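Local atomic coordinates of 1,4-dihydroxy-6-naphtoate synthase (PDB entry 1ZBM), a protein that probably converts cyclic dehypoxanthine futalosine into 1,4-dihydroxy-6-naphthoate, releasing dihydroxyacetone, in the biosynthesis of menaquinone. Residues N248-E251 against S252-A255; N186-R189 against R190-V194; D134-I137 against Q138-D142; A107-G110 against R111-A115. All blocks are in the same frame, centred on the assembly; numbering follows the deposited sequence.

Contact 1. Residues N248-E251 against S252-A255; sequences NMPE and SVDA
Met249, a selenomethionine, and Val253 cross at about a right angle, with the selenoether chain laid against one methyl branch of the valine. The closest carbons, Met249 CG and Val253 CG1, are 3.4 Å apart, closer than two carbons normally approach. CG of Met249 lies anti to its backbone N (chi1 -164°), which brings the chain up to the first helical turn; there SE comes within 3.3 Å of Asp254 OD1. The other branch of Val253 serves Pro250: CG2 sits 3.6 Å from Pro250 CG and also touches CD, so the two methyls of one valine meet two successive residues of the loop.

The two carboxylate oxygens of Asp254 have different partners. While OD1 faces the selenium, OD2 accepts from a water at 2.6 Å, and the same water donates to Met249 O, tying the loop carbonyl to the helix. The backbone supplies a regular bond from Ala255 N to Glu251 O (3.0 Å, N-H...O angle 152°), whereas Pro250 O receives only weak bonds from Val253 N and Asp254 N. Outside the segments, Met249 packs on Ile78 and Ala83 of strand 76-86, and Val253 on Val85 of that strand and on Tyr245. With Pro250 in the N-cap position, these contacts are those of a helix N-terminus, where the residue before the N-cap packs on one in the first turn, here opening helix 251-265.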
ATOM      1  N   ASN A 248      -3.229  -2.352  14.523  1.00 13.04           N
ATOM      2  CA  ASN A 248      -2.337  -1.580  15.393  1.00 14.28           C
ATOM      3  C   ASN A 248      -0.879  -1.863  15.007  1.00 14.93           C
ATOM      4  O   ASN A 248      -0.414  -2.998  15.105  1.00 13.93           O
ATOM      5  CB  ASN A 248      -2.570  -1.975  16.860  1.00 13.21           C
ATOM      6  CG  ASN A 248      -1.829  -1.078  17.834  1.00 13.20           C
ATOM      7  OD1 ASN A 248      -1.981   0.139  17.801  1.00 15.57           O
ATOM      8  ND2 ASN A 248      -1.034  -1.674  18.714  1.00 14.83           N
HETATM    9  N   MSE A 249      -0.155  -0.839  14.575  1.00 13.46           N
HETATM   10  CA  MSE A 249       1.237  -1.041  14.181  1.00 16.57           C
HETATM   11  C   MSE A 249       2.091  -1.442  15.389  1.00 14.22           C
HETATM   12  O   MSE A 249       2.278  -0.655  16.309  1.00 13.29           O
HETATM   13  CB  MSE A 249       1.796   0.235  13.552  1.00 19.73           C
HETATM   14  CG  MSE A 249       3.077   0.037  12.771  1.00 24.95           C
HETATM   15 SE   MSE A 249       3.704   1.717  12.049  1.00 37.85          SE
HETATM   16  CE  MSE A 249       2.498   1.831  10.536  1.00 29.10           C
ATOM     17  N   PRO A 250       2.617  -2.680  15.403  1.00 14.42           N
ATOM     18  CA  PRO A 250       3.442  -3.134  16.530  1.00 11.95           C
ATOM     19  C   PRO A 250       4.830  -2.505  16.525  1.00 14.25           C
ATOM     20  O   PRO A 250       5.224  -1.868  15.543  1.00 15.30           O
ATOM     21  CB  PRO A 250       3.483  -4.644  16.333  1.00 13.27           C
ATOM     22  CG  PRO A 250       3.499  -4.776  14.833  1.00 12.23           C
ATOM     23  CD  PRO A 250       2.432  -3.759  14.412  1.00 12.73           C
ATOM     24  N   GLU A 251       5.575  -2.692  17.611  1.00 13.32           N
ATOM     25  CA  GLU A 251       6.918  -2.124  17.712  1.00 13.73           C
ATOM     26  C   GLU A 251       7.857  -2.575  16.595  1.00 11.63           C
ATOM     27  O   GLU A 251       8.656  -1.780  16.111  1.00 12.27           O
ATOM     28  CB  GLU A 251       7.540  -2.448  19.086  1.00 16.02           C
ATOM     29  CG  GLU A 251       6.819  -1.801  20.271  1.00 20.74           C
ATOM     30  CD  GLU A 251       5.591  -2.577  20.731  1.00 24.47           C
ATOM     31  OE1 GLU A 251       4.899  -3.177  19.870  1.00 25.91           O
ATOM     32  OE2 GLU A 251       5.313  -2.586  21.957  1.00 22.32           O
ATOM     33  N   SER A 252       7.747  -3.835  16.176  1.00 12.17           N
ATOM     34  CA  SER A 252       8.604  -4.378  15.125  1.00 11.04           C
ATOM     35  C   SER A 252       8.460  -3.625  13.811  1.00 12.19           C
ATOM     36  O   SER A 252       9.448  -3.394  13.112  1.00 13.93           O
ATOM     37  CB  SER A 252       8.323  -5.878  14.910  1.00 10.53           C
ATOM     38  OG  SER A 252       7.010  -6.116  14.428  1.00 12.82           O
ATOM     39  N   VAL A 253       7.233  -3.238  13.477  1.00 12.34           N
ATOM     40  CA  VAL A 253       6.973  -2.491  12.248  1.00 12.42           C
ATOM     41  C   VAL A 253       7.524  -1.070  12.364  1.00 12.97           C
ATOM     42  O   VAL A 253       7.964  -0.487  11.370  1.00 13.54           O
ATOM     43  CB  VAL A 253       5.449  -2.424  11.927  1.00  9.45           C
ATOM     44  CG1 VAL A 253       5.203  -1.542  10.709  1.00  5.31           C
ATOM     45  CG2 VAL A 253       4.912  -3.821  11.680  1.00 11.91           C
ATOM     46  N   ASP A 254       7.491  -0.499  13.567  1.00 15.42           N
ATOM     47  CA  ASP A 254       8.043   0.848  13.745  1.00 17.11           C
ATOM     48  C   ASP A 254       9.543   0.747  13.483  1.00 16.21           C
ATOM     49  O   ASP A 254      10.136   1.636  12.880  1.00 17.71           O
ATOM     50  CB  ASP A 254       7.868   1.383  15.175  1.00 19.01           C
ATOM     51  CG  ASP A 254       6.425   1.646  15.548  1.00 21.02           C
ATOM     52  OD1 ASP A 254       5.639   2.111  14.683  1.00 24.09           O
ATOM     53  OD2 ASP A 254       6.082   1.412  16.731  1.00 18.36           O
ATOM     54  N   ALA A 255      10.152  -0.341  13.954  1.00 15.35           N
ATOM     55  CA  ALA A 255      11.586  -0.546  13.790  1.00 12.56           C
ATOM     56  C   ALA A 255      11.935  -0.747  12.327  1.00 12.62           C
ATOM     57  O   ALA A 255      12.965  -0.260  11.851  1.00 13.63           O
ATOM     58  CB  ALA A 255      12.039  -1.746  14.606  1.00 11.31           C
TER
HETATM   59  O   HOH W   1       3.945   0.596  17.929  1.00 29.16           O

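Contact 2. Residues N186-R189 against R190-V194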
ATOM      1  N   ASN A 186      -1.379   4.576   6.808  1.00 16.00           N
ATOM      2  CA  ASN A 186      -2.480   5.504   6.913  1.00 18.40           C
ATOM      3  C   ASN A 186      -1.859   6.730   7.568  1.00 16.88           C
ATOM      4  O   ASN A 186      -1.238   6.627   8.619  1.00 16.50           O
ATOM      5  CB  ASN A 186      -3.617   4.949   7.768  1.00 20.10           C
ATOM      6  CG  ASN A 186      -4.943   4.988   7.042  1.00 21.62           C
ATOM      7  OD1 ASN A 186      -6.013   4.984   7.658  1.00 23.54           O
ATOM      8  ND2 ASN A 186      -4.881   5.021   5.717  1.00 23.69           N
ATOM      9  N   ALA A 187      -2.018   7.882   6.924  1.00 16.44           N
ATOM     10  CA  ALA A 187      -1.440   9.124   7.402  1.00 16.29           C
ATOM     11  C   ALA A 187      -2.488  10.180   7.764  1.00 16.70           C
ATOM     12  O   ALA A 187      -3.447  10.403   7.016  1.00 16.08           O
ATOM     13  CB  ALA A 187      -0.496   9.672   6.340  1.00 16.53           C
ATOM     14  N   ILE A 188      -2.293  10.835   8.909  1.00 14.97           N
ATOM     15  CA  ILE A 188      -3.213  11.876   9.361  1.00 15.05           C
ATOM     16  C   ILE A 188      -2.479  13.209   9.547  1.00 14.58           C
ATOM     17  O   ILE A 188      -1.453  13.272  10.219  1.00 14.53           O
ATOM     18  CB  ILE A 188      -3.950  11.451  10.682  1.00 14.23           C
ATOM     19  CG1 ILE A 188      -4.934  12.541  11.125  1.00 14.47           C
ATOM     20  CG2 ILE A 188      -2.959  11.169  11.777  1.00 13.72           C
ATOM     21  CD1 ILE A 188      -5.868  12.082  12.221  1.00 14.62           C
ATOM     22  N   ARG A 189      -3.022  14.264   8.933  1.00 13.40           N
ATOM     23  CA  ARG A 189      -2.434  15.598   8.976  1.00 14.61           C
ATOM     24  C   ARG A 189      -2.158  15.993  10.427  1.00 14.68           C
ATOM     25  O   ARG A 189      -2.937  15.668  11.320  1.00 15.33           O
ATOM     26  CB  ARG A 189      -3.374  16.603   8.275  1.00 14.12           C
ATOM     27  CG  ARG A 189      -2.660  17.742   7.514  1.00 15.60           C
ATOM     28  CD  ARG A 189      -3.552  18.429   6.457  1.00 15.67           C
ATOM     29  NE  ARG A 189      -4.697  19.123   7.045  1.00 17.28           N
ATOM     30  CZ  ARG A 189      -5.786  19.497   6.371  1.00 18.77           C
ATOM     31  NH1 ARG A 189      -5.893  19.248   5.068  1.00 16.33           N
ATOM     32  NH2 ARG A 189      -6.778  20.106   7.013  1.00 14.94           N
ATOM     33  N   ARG A 190      -1.048  16.679  10.673  1.00 15.56           N
ATOM     34  CA  ARG A 190      -0.695  17.047  12.038  1.00 17.84           C
ATOM     35  C   ARG A 190      -1.461  18.228  12.628  1.00 19.78           C
ATOM     36  O   ARG A 190      -1.421  18.445  13.840  1.00 20.62           O
ATOM     37  CB  ARG A 190       0.811  17.318  12.123  1.00 20.12           C
ATOM     38  CG  ARG A 190       1.702  16.094  11.878  1.00 19.26           C
ATOM     39  CD  ARG A 190       3.170  16.507  11.793  1.00 21.46           C
ATOM     40  NE  ARG A 190       4.072  15.398  11.494  1.00 19.29           N
ATOM     41  CZ  ARG A 190       4.434  14.467  12.370  1.00 18.42           C
ATOM     42  NH1 ARG A 190       3.972  14.499  13.612  1.00 17.99           N
ATOM     43  NH2 ARG A 190       5.272  13.508  11.999  1.00 21.52           N
ATOM     44  N   ASP A 191      -2.163  18.986  11.787  1.00 21.61           N
ATOM     45  CA  ASP A 191      -2.916  20.149  12.267  1.00 22.93           C
ATOM     46  C   ASP A 191      -4.313  19.832  12.811  1.00 22.50           C
ATOM     47  O   ASP A 191      -5.038  20.738  13.235  1.00 24.62           O
ATOM     48  CB  ASP A 191      -3.056  21.186  11.152  1.00 24.47           C
ATOM     49  CG  ASP A 191      -4.038  20.757  10.092  1.00 25.76           C
ATOM     50  OD1 ASP A 191      -3.744  19.793   9.360  1.00 26.31           O
ATOM     51  OD2 ASP A 191      -5.120  21.372  10.000  1.00 30.47           O
ATOM     52  N   LEU A 192      -4.700  18.562  12.793  1.00 20.14           N
ATOM     53  CA  LEU A 192      -6.014  18.167  13.299  1.00 19.39           C
ATOM     54  C   LEU A 192      -5.962  18.045  14.813  1.00 18.73           C
ATOM     55  O   LEU A 192      -4.937  17.661  15.373  1.00 19.03           O
ATOM     56  CB  LEU A 192      -6.429  16.825  12.706  1.00 19.62           C
ATOM     57  CG  LEU A 192      -6.446  16.745  11.180  1.00 20.24           C
ATOM     58  CD1 LEU A 192      -6.919  15.363  10.768  1.00 19.06           C
ATOM     59  CD2 LEU A 192      -7.370  17.827  10.609  1.00 19.23           C
ATOM     60  N   SER A 193      -7.074  18.354  15.467  1.00 18.15           N
ATOM     61  CA  SER A 193      -7.138  18.292  16.920  1.00 19.76           C
ATOM     62  C   SER A 193      -6.945  16.883  17.474  1.00 20.20           C
ATOM     63  O   SER A 193      -7.113  15.887  16.766  1.00 19.08           O
ATOM     64  CB  SER A 193      -8.476  18.846  17.414  1.00 19.53           C
ATOM     65  OG  SER A 193      -9.539  17.963  17.088  1.00 20.89           O
ATOM     66  N   VAL A 194      -6.583  16.812  18.749  1.00 19.97           N
ATOM     67  CA  VAL A 194      -6.377  15.538  19.417  1.00 20.95           C
ATOM     68  C   VAL A 194      -7.704  14.783  19.383  1.00 21.92           C
ATOM     69  O   VAL A 194      -7.746  13.552  19.236  1.00 22.37           O
ATOM     70  CB  VAL A 194      -5.915  15.763  20.883  1.00 21.21           C
ATOM     71  CG1 VAL A 194      -5.850  14.440  21.632  1.00 23.10           C
ATOM     72  CG2 VAL A 194      -4.544  16.431  20.891  1.00 20.51           C
TER
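Arg189 and Asp191 form a salt bridge between residues two apart, made by the inner nitrogen of the guanidinium: NE donates to Asp191 OD1 at 2.6 Å, with an N-H...O angle of 148°. The oxygen comes in edge-on, almost coplanar with the guanidinium, and is met on its syn side; the two flat groups are turned 30° against each other. OD2 stays farther off, 3.6 Å from Arg189 NH2, so the grip rests on one oxygen. The same OD1 lies only 3.0 Å from Arg189 CG, because the arginine chain runs past the carboxylate before bending near its end.

Beside the bridge, Leu192 turns back toward the strand, and its CD1 presses on Ile188 CG1 at 3.5 Å, a tight carbon pair, and on CD1 of the same isoleucine.

Both pairs are set by the type I beta turn from Arg189 to Leu192, which reverses the chain at the end of strand 181-189. Asp191 CG stands between its backbone N and carbonyl carbon (chi1 73°), an orientation that swings the carboxylate back over the turn. Farther out, Arg189 NH1 donates to Ala57 O, while Ser193 OG caps Val196 N of the following helix. An alanine in place of Arg189 would probably leave the Asp191 carboxylate without its cation and Ala57 O without this donor. Such a short ion pair, backed by a carbonyl bond, implies a guanidinium held in place where an inner strand of the sheet ends, at the protein surface.

Contact 3. Residues D134-I137 against Q138-D142; sequences DRII and QAVLD
Successive i to i+4 backbone bonds run from Ala139 N to Arg135 O (3.1 Å), Val140 N to Ile136 O (3.2 Å) and Leu141 N to Ile137 O, the last nearly straight with an N-H...O angle of 178°. On the solvent side of this turn, Gln138 places OE1 over one face of the Arg135 guanidinium, 3.6 Å off the plane and displaced from its centre, with the amide and guanidinium planes 47° apart. The oxygen lies over the face, where no N-H points at it; this is contact without a hydrogen bond, and the strong partner of the arginine is Glu144, which forms a salt bridge with NH2. Ala139 CB meets that same NH2 from the edge, at 4.1 Å.

With Arg135 at its N-cap position, helix 136-141 is a short element of the periplasmic-binding-protein-like fold, which follows strand 127-130 and precedes strand 147-150 in the chain. Its inner face carries Ile136 and Ile137, both against Leu150 of strand 147-150. Ile137 and Leu141 run alongside each other in the same direction, and CG2 of the isoleucine touches Leu141 CD1 at 4.0 Å. Ile137 CG2 is directed there by its position anti to the backbone N. Val140 CG2 rests 3.2 Å from Ile136 O, while Leu163 packs against both Val140 and Leu141.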
ATOM      1  N   ASP A 134      -2.291  -0.312 -13.976  1.00 23.74           N
ATOM      2  CA  ASP A 134      -3.183  -1.036 -14.868  1.00 24.13           C
ATOM      3  C   ASP A 134      -2.628  -1.254 -16.280  1.00 23.22           C
ATOM      4  O   ASP A 134      -3.388  -1.484 -17.222  1.00 24.10           O
ATOM      5  CB  ASP A 134      -4.526  -0.310 -14.952  1.00 26.25           C
ATOM      6  CG  ASP A 134      -4.373   1.134 -15.362  1.00 29.04           C
ATOM      7  OD1 ASP A 134      -3.808   1.387 -16.442  1.00 31.16           O
ATOM      8  OD2 ASP A 134      -4.809   2.024 -14.602  1.00 34.87           O
ATOM      9  N   ARG A 135      -1.314  -1.179 -16.443  1.00 21.71           N
ATOM     10  CA  ARG A 135      -0.747  -1.409 -17.759  1.00 22.07           C
ATOM     11  C   ARG A 135       0.564  -2.164 -17.695  1.00 20.10           C
ATOM     12  O   ARG A 135       1.138  -2.519 -18.719  1.00 18.95           O
ATOM     13  CB  ARG A 135      -0.550  -0.096 -18.509  1.00 23.76           C
ATOM     14  CG  ARG A 135      -0.556  -0.318 -19.993  1.00 28.92           C
ATOM     15  CD  ARG A 135      -0.555   0.970 -20.769  1.00 33.35           C
ATOM     16  NE  ARG A 135      -0.617   0.729 -22.210  1.00 36.47           N
ATOM     17  CZ  ARG A 135       0.207  -0.072 -22.886  1.00 37.51           C
ATOM     18  NH1 ARG A 135       0.070  -0.213 -24.206  1.00 37.86           N
ATOM     19  NH2 ARG A 135       1.167  -0.733 -22.250  1.00 36.60           N
ATOM     20  N   ILE A 136       1.019  -2.431 -16.478  1.00 18.68           N
ATOM     21  CA  ILE A 136       2.271  -3.146 -16.268  1.00 18.35           C
ATOM     22  C   ILE A 136       2.258  -4.546 -16.875  1.00 17.01           C
ATOM     23  O   ILE A 136       3.177  -4.915 -17.598  1.00 17.14           O
ATOM     24  CB  ILE A 136       2.580  -3.315 -14.782  1.00 16.89           C
ATOM     25  CG1 ILE A 136       2.449  -1.972 -14.062  1.00 20.46           C
ATOM     26  CG2 ILE A 136       3.958  -3.921 -14.619  1.00 15.45           C
ATOM     27  CD1 ILE A 136       3.465  -0.938 -14.437  1.00 20.39           C
ATOM     28  N   ILE A 137       1.224  -5.325 -16.567  1.00 16.62           N
ATOM     29  CA  ILE A 137       1.139  -6.687 -17.063  1.00 16.78           C
ATOM     30  C   ILE A 137       1.143  -6.751 -18.576  1.00 16.84           C
ATOM     31  O   ILE A 137       1.889  -7.532 -19.171  1.00 17.13           O
ATOM     32  CB  ILE A 137      -0.115  -7.403 -16.546  1.00 18.40           C
ATOM     33  CG1 ILE A 137      -0.041  -7.540 -15.028  1.00 20.03           C
ATOM     34  CG2 ILE A 137      -0.215  -8.796 -17.174  1.00 16.53           C
ATOM     35  CD1 ILE A 137       1.021  -8.510 -14.561  1.00 20.67           C
ATOM     36  N   GLN A 138       0.305  -5.941 -19.203  1.00 15.81           N
ATOM     37  CA  GLN A 138       0.243  -5.930 -20.655  1.00 14.48           C
ATOM     38  C   GLN A 138       1.632  -5.604 -21.238  1.00 14.60           C
ATOM     39  O   GLN A 138       2.130  -6.330 -22.097  1.00 16.17           O
ATOM     40  CB  GLN A 138      -0.803  -4.908 -21.128  1.00 14.52           C
ATOM     41  CG  GLN A 138      -1.119  -4.980 -22.615  1.00 17.18           C
ATOM     42  CD  GLN A 138      -2.173  -3.971 -23.046  1.00 21.68           C
ATOM     43  OE1 GLN A 138      -1.976  -3.222 -24.013  1.00 22.26           O
ATOM     44  NE2 GLN A 138      -3.302  -3.943 -22.333  1.00 21.28           N
ATOM     45  N   ALA A 139       2.270  -4.542 -20.746  1.00 12.52           N
ATOM     46  CA  ALA A 139       3.585  -4.140 -21.248  1.00 12.97           C
ATOM     47  C   ALA A 139       4.632  -5.250 -21.197  1.00 14.05           C
ATOM     48  O   ALA A 139       5.507  -5.335 -22.061  1.00 13.97           O
ATOM     49  CB  ALA A 139       4.096  -2.916 -20.479  1.00 12.41           C
ATOM     50  N   VAL A 140       4.554  -6.094 -20.180  1.00 12.71           N
ATOM     51  CA  VAL A 140       5.512  -7.174 -20.054  1.00 14.14           C
ATOM     52  C   VAL A 140       5.254  -8.286 -21.059  1.00 15.05           C
ATOM     53  O   VAL A 140       6.167  -8.726 -21.778  1.00 14.76           O
ATOM     54  CB  VAL A 140       5.493  -7.743 -18.645  1.00 12.18           C
ATOM     55  CG1 VAL A 140       6.473  -8.896 -18.537  1.00 12.01           C
ATOM     56  CG2 VAL A 140       5.849  -6.639 -17.664  1.00 11.19           C
ATOM     57  N   LEU A 141       4.003  -8.727 -21.115  1.00 15.51           N
ATOM     58  CA  LEU A 141       3.591  -9.780 -22.036  1.00 16.15           C
ATOM     59  C   LEU A 141       3.857  -9.376 -23.479  1.00 17.00           C
ATOM     60  O   LEU A 141       4.246 -10.206 -24.295  1.00 18.30           O
ATOM     61  CB  LEU A 141       2.096 -10.086 -21.856  1.00 16.18           C
ATOM     62  CG  LEU A 141       1.634 -10.826 -20.581  1.00 15.99           C
ATOM     63  CD1 LEU A 141       0.100 -10.910 -20.539  1.00 12.87           C
ATOM     64  CD2 LEU A 141       2.231 -12.219 -20.572  1.00 12.78           C
ATOM     65  N   ASP A 142       3.646  -8.104 -23.799  1.00 18.58           N
ATOM     66  CA  ASP A 142       3.875  -7.641 -25.164  1.00 19.83           C
ATOM     67  C   ASP A 142       5.309  -7.132 -25.371  1.00 20.75           C
ATOM     68  O   ASP A 142       5.602  -6.473 -26.367  1.00 21.57           O
ATOM     69  CB  ASP A 142       2.856  -6.552 -25.544  1.00 18.35           C
ATOM     70  CG  ASP A 142       1.457  -7.113 -25.804  1.00 18.82           C
ATOM     71  OD1 ASP A 142       1.268  -8.346 -25.711  1.00 16.13           O
ATOM     72  OD2 ASP A 142       0.542  -6.313 -26.114  1.00 18.21           O
TER

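Contact 4. Residues A107-G110 against R111-A115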
ATOM      1  N   ALA A 107       8.991  -1.543 -15.871  1.00 15.26           N
ATOM      2  CA  ALA A 107       7.796  -0.722 -15.687  1.00 17.59           C
ATOM      3  C   ALA A 107       7.506  -0.638 -14.189  1.00 16.75           C
ATOM      4  O   ALA A 107       7.537  -1.647 -13.493  1.00 17.17           O
ATOM      5  CB  ALA A 107       6.600  -1.344 -16.424  1.00 15.24           C
ATOM      6  N   VAL A 108       7.242   0.573 -13.709  1.00 17.08           N
ATOM      7  CA  VAL A 108       6.951   0.824 -12.298  1.00 16.26           C
ATOM      8  C   VAL A 108       5.648   1.607 -12.165  1.00 16.31           C
ATOM      9  O   VAL A 108       5.419   2.571 -12.901  1.00 17.08           O
ATOM     10  CB  VAL A 108       8.072   1.642 -11.633  1.00 14.45           C
ATOM     11  CG1 VAL A 108       9.333   0.802 -11.530  1.00 12.92           C
ATOM     12  CG2 VAL A 108       8.332   2.901 -12.446  1.00 12.21           C
ATOM     13  N   PRO A 109       4.794   1.220 -11.205  1.00 16.05           N
ATOM     14  CA  PRO A 109       3.503   1.870 -10.964  1.00 18.49           C
ATOM     15  C   PRO A 109       3.579   3.309 -10.454  1.00 20.30           C
ATOM     16  O   PRO A 109       2.676   4.106 -10.696  1.00 21.20           O
ATOM     17  CB  PRO A 109       2.852   0.942  -9.953  1.00 15.12           C
ATOM     18  CG  PRO A 109       4.018   0.539  -9.118  1.00 16.96           C
ATOM     19  CD  PRO A 109       5.068   0.217 -10.161  1.00 15.69           C
ATOM     20  N   GLY A 110       4.645   3.631  -9.733  1.00 22.65           N
ATOM     21  CA  GLY A 110       4.779   4.966  -9.193  1.00 23.68           C
ATOM     22  C   GLY A 110       6.113   5.197  -8.512  1.00 24.87           C
ATOM     23  O   GLY A 110       6.589   4.387  -7.700  1.00 27.31           O
ATOM     24  N   ARG A 111       6.718   6.328  -8.849  1.00 20.87           N
ATOM     25  CA  ARG A 111       8.010   6.703  -8.297  1.00 20.22           C
ATOM     26  C   ARG A 111       8.077   6.695  -6.776  1.00 17.37           C
ATOM     27  O   ARG A 111       9.077   6.290  -6.204  1.00 17.49           O
ATOM     28  CB  ARG A 111       8.410   8.098  -8.779  1.00 22.41           C
ATOM     29  CG  ARG A 111       9.775   8.482  -8.270  1.00 26.29           C
ATOM     30  CD  ARG A 111      10.036   9.956  -8.418  1.00 31.41           C
ATOM     31  NE  ARG A 111      10.092  10.351  -9.825  1.00 36.67           N
ATOM     32  CZ  ARG A 111      10.602  11.501 -10.252  1.00 39.41           C
ATOM     33  NH1 ARG A 111      10.606  11.777 -11.550  1.00 41.32           N
ATOM     34  NH2 ARG A 111      11.115  12.368  -9.381  1.00 39.02           N
ATOM     35  N   TYR A 112       7.012   7.148  -6.127  1.00 17.85           N
ATOM     36  CA  TYR A 112       6.998   7.233  -4.679  1.00 16.64           C
ATOM     37  C   TYR A 112       6.477   6.019  -3.909  1.00 16.45           C
ATOM     38  O   TYR A 112       6.301   6.091  -2.696  1.00 15.70           O
ATOM     39  CB  TYR A 112       6.230   8.489  -4.263  1.00 17.55           C
ATOM     40  CG  TYR A 112       6.919   9.779  -4.692  1.00 18.46           C
ATOM     41  CD1 TYR A 112       8.131  10.171  -4.124  1.00 19.19           C
ATOM     42  CD2 TYR A 112       6.377  10.585  -5.685  1.00 16.48           C
ATOM     43  CE1 TYR A 112       8.790  11.337  -4.541  1.00 20.99           C
ATOM     44  CE2 TYR A 112       7.025  11.748  -6.113  1.00 17.70           C
ATOM     45  CZ  TYR A 112       8.228  12.117  -5.542  1.00 21.56           C
ATOM     46  OH  TYR A 112       8.897  13.240  -5.982  1.00 25.31           O
ATOM     47  N   THR A 113       6.241   4.901  -4.582  1.00 14.55           N
ATOM     48  CA  THR A 113       5.753   3.739  -3.860  1.00 14.58           C
ATOM     49  C   THR A 113       6.889   3.065  -3.131  1.00 14.34           C
ATOM     50  O   THR A 113       8.055   3.171  -3.517  1.00 14.95           O
ATOM     51  CB  THR A 113       5.158   2.709  -4.781  1.00 15.75           C
ATOM     52  OG1 THR A 113       6.209   2.111  -5.552  1.00 14.61           O
ATOM     53  CG2 THR A 113       4.150   3.362  -5.698  1.00 15.44           C
ATOM     54  N   THR A 114       6.538   2.364  -2.064  1.00 14.06           N
ATOM     55  CA  THR A 114       7.521   1.647  -1.278  1.00 13.73           C
ATOM     56  C   THR A 114       8.201   0.583  -2.143  1.00 13.94           C
ATOM     57  O   THR A 114       9.403   0.338  -2.017  1.00 15.43           O
ATOM     58  CB  THR A 114       6.846   1.002  -0.071  1.00 12.68           C
ATOM     59  OG1 THR A 114       6.330   2.039   0.773  1.00 15.52           O
ATOM     60  CG2 THR A 114       7.840   0.166   0.719  1.00 12.72           C
ATOM     61  N   ALA A 115       7.432  -0.029  -3.035  1.00 12.50           N
ATOM     62  CA  ALA A 115       7.971  -1.056  -3.916  1.00 15.24           C
ATOM     63  C   ALA A 115       9.063  -0.489  -4.818  1.00 16.74           C
ATOM     64  O   ALA A 115       9.995  -1.201  -5.199  1.00 16.81           O
ATOM     65  CB  ALA A 115       6.858  -1.665  -4.767  1.00 11.23           C
TER
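Hydrogen bonding centres on Gly110 O, which accepts twice from Thr113, and Asn116 ND2 is a further donor. The backbone N-H closes the type I beta turn from Gly110 to Thr113 at 3.2 Å from that oxygen, nearly straight (169°) but coming from above the carbonyl plane, 59° out of it. The hydroxyl OG1 also donates to Gly110 O at 3.2 Å, and does so in the carbonyl plane. That second bond needs OG1 between the backbone N and the carbonyl carbon (chi1 70°), where it can also accept from Asn116 N and cap helix 114-122. A valine in place of Thr113 would probably leave Gly110 O with one donor fewer and Asn116 N without its cap.

Among van der Waals contacts, the Thr113 methyl CG2 lies 3.3 Å from Gly110 O, packing close over a residue that has no side chain, and reaches Pro109 CG loosely, at 4.4 Å. Arg111 CD rests over one face of the Tyr112 ring, 4.0 Å from its plane.

Thr114 and Ala115, predicted substrate-binding residues, directly follow the turn. The turn joins strand 105-108 to helix 114-122 in a beta-alpha-beta unit completed by strand 127-130, with Tyr112 and Thr113 packing against helix 47-53.

From the N terminus the contacts come in series, with none nesting or crossing: each is local, closing only a turn of chain or of helix. Contact 4 leads from strand 105-108 into helix 114-122, and contact 3 follows on helix 136-141. These two touch, Ile136 CD1 packing on Ala107 CB at 3.7 Å, so helix 136-141 packs against the strand end of contact 4, in the part of the fold built on the sheet containing strands 105-108 and 147-150. Contact 2 then turns the chain from strand 181-189 of the other sheet into helix 194-213. Contact 1 comes last, setting helix 251-265 beside strand 76-86, which borders strand 181-189. Contacts 1 and 2 nonetheless stay about 6 Å apart at their nearest atoms.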